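Local coordinates for IG hypothetical 16092 (Bacillus cereus ATCC 14579, PDB 1YQH), which is of unknown function but, as a member of the UPF0045 family, may bind thiamine or a related molecule, at residues Ile31-Gln36 / Val61-Gln66. Residues are numbered along the deposited sequence; the frame is centred on the assembly and turned at random.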
# COMPACT_ATOMS: atom_id res chain seq x y z
N ILE A 31 -14.15 -10.95 4.02
CA ILE A 31 -15.14 -9.87 4.25
C ILE A 31 -16.16 -10.28 5.32
O ILE A 31 -16.61 -9.45 6.11
CB ILE A 31 -15.80 -9.42 2.92
CG1 ILE A 31 -14.74 -8.88 1.94
CG2 ILE A 31 -16.90 -8.38 3.18
CD1 ILE A 31 -13.97 -7.69 2.45
N GLU A 32 -16.49 -11.57 5.38
CA GLU A 32 -17.39 -12.08 6.43
C GLU A 32 -16.84 -11.74 7.83
O GLU A 32 -17.60 -11.36 8.73
CB GLU A 32 -17.60 -13.58 6.28
CG GLU A 32 -18.64 -14.17 7.22
CD GLU A 32 -18.87 -15.64 6.97
OE1 GLU A 32 -20.02 -16.01 6.65
OE2 GLU A 32 -17.90 -16.42 7.07
N VAL A 33 -15.53 -11.87 8.01
CA VAL A 33 -14.92 -11.50 9.29
C VAL A 33 -15.23 -10.03 9.61
O VAL A 33 -15.63 -9.71 10.73
CB VAL A 33 -13.40 -11.76 9.30
CG1 VAL A 33 -12.75 -11.17 10.55
CG2 VAL A 33 -13.11 -13.26 9.18
N VAL A 34 -15.06 -9.16 8.61
CA VAL A 34 -15.36 -7.73 8.78
C VAL A 34 -16.83 -7.55 9.13
O VAL A 34 -17.18 -6.84 10.07
CB VAL A 34 -15.01 -6.94 7.51
CG1 VAL A 34 -15.44 -5.48 7.65
CG2 VAL A 34 -13.50 -7.04 7.22
N GLN A 35 -17.69 -8.26 8.40
CA GLN A 35 -19.14 -8.10 8.57
C GLN A 35 -19.58 -8.52 9.97
O GLN A 35 -20.49 -7.92 10.55
CB GLN A 35 -19.89 -8.91 7.52
CG GLN A 35 -19.75 -8.31 6.09
CD GLN A 35 -20.30 -9.21 4.99
OE1 GLN A 35 -20.81 -8.73 3.96
NE2 GLN A 35 -20.21 -10.51 5.20
N GLN A 36 -18.92 -9.56 10.50
CA GLN A 36 -19.26 -10.11 11.80
C GLN A 36 -18.61 -9.41 12.99
O GLN A 36 -18.89 -9.76 14.14
CB GLN A 36 -18.93 -11.60 11.83
CG GLN A 36 -19.75 -12.42 10.83
CD GLN A 36 -19.33 -13.88 10.79
OE1 GLN A 36 -18.21 -14.23 11.16
NE2 GLN A 36 -20.23 -14.74 10.34
N VAL A 61 -8.23 -7.54 10.82
CA VAL A 61 -7.41 -7.83 9.65
C VAL A 61 -6.70 -9.20 9.77
O VAL A 61 -6.67 -9.99 8.82
CB VAL A 61 -6.38 -6.69 9.40
CG1 VAL A 61 -5.50 -7.05 8.19
CG2 VAL A 61 -7.11 -5.36 9.14
N LYS A 62 -6.11 -9.46 10.94
CA LYS A 62 -5.46 -10.76 11.18
C LYS A 62 -6.43 -11.92 10.97
O LYS A 62 -6.09 -12.93 10.35
CB LYS A 62 -4.88 -10.81 12.59
CG LYS A 62 -3.67 -9.91 12.74
CD LYS A 62 -3.37 -9.60 14.20
CE LYS A 62 -2.90 -10.82 14.94
NZ LYS A 62 -2.53 -10.50 16.36
N ARG A 63 -7.65 -11.76 11.46
CA ARG A 63 -8.60 -12.85 11.34
C ARG A 63 -9.11 -12.98 9.91
O ARG A 63 -9.44 -14.08 9.47
CB ARG A 63 -9.72 -12.72 12.36
CG ARG A 63 -9.20 -13.03 13.76
CD ARG A 63 -10.30 -13.06 14.79
NE ARG A 63 -10.83 -11.73 15.02
CZ ARG A 63 -12.03 -11.36 14.60
NH1 ARG A 63 -12.80 -12.23 13.98
NH2 ARG A 63 -12.45 -10.12 14.82
N ALA A 64 -9.14 -11.85 9.19
CA ALA A 64 -9.57 -11.81 7.79
C ALA A 64 -8.57 -12.57 6.94
O ALA A 64 -8.95 -13.41 6.14
CB ALA A 64 -9.70 -10.36 7.28
N GLN A 65 -7.28 -12.28 7.12
CA GLN A 65 -6.28 -13.03 6.35
C GLN A 65 -6.27 -14.52 6.73
O GLN A 65 -6.11 -15.37 5.86
CB GLN A 65 -4.90 -12.36 6.39
CG GLN A 65 -4.11 -12.56 7.62
CD GLN A 65 -2.69 -11.95 7.57
OE1 GLN A 65 -2.24 -11.38 6.56
NE2 GLN A 65 -1.99 -12.08 8.67
N GLN A 66 -6.48 -14.84 8.01
CA GLN A 66 -6.57 -16.25 8.40
C GLN A 66 -7.80 -16.91 7.78
O GLN A 66 -7.75 -18.07 7.38
CB GLN A 66 -6.56 -16.43 9.93
CG GLN A 66 -6.61 -17.89 10.38
CD GLN A 66 -5.41 -18.69 9.90
OE1 GLN A 66 -5.56 -19.82 9.40
NE2 GLN A 66 -4.22 -18.13 10.06
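Arg63 meets Val33 with both ends of its side chain. Near the backbone, Arg63 CB lies 3.9 Å from Val33 CG1. The chain then bends at chi3 (-69°), which helps bring the guanidinium back to the same methyl. That methyl lies oblique to the guanidinium, 3.6 Å from Val33 CG1 to Arg63 NH1. This is van der Waals contact, on the exposed side of the interface. The charge of Arg63 is met within its own helix, where NE forms a salt bridge with Asp59. That bridge probably helps to steady the guanidinium beside the valine.

Ala64 follows, at the closest pair of CA atoms, 5.6 Å from Val33 CA to Ala64 CA. Val33 CB and Ala64 CB lie 4.4 Å apart; the small side chain of Ala64 is consistent with so close an approach. With CG1 anti to the backbone N (chi1 171°), Val33 divides its methyls: CG1 takes the arginine side chain, and CG2 sits 3.8 Å from Arg63 O and packs near Ala64 CA. Val33 CG1 also reaches Ala64 N at 3.9 Å. Ala67, one turn further on, also touches Val33. No hydrogen bond joins the two segments.

Toward the sheet, Ala64 and Val34 both rest on Phe12 of strand 8-17, and Val34 also touches Val60. Helices 23-36 and 54-70 thus pack side by side on a four-stranded antiparallel sheet of order 2-3-1-4, the ferredoxin-like alpha/beta sandwich expected of the MTH1187-YkoF clan.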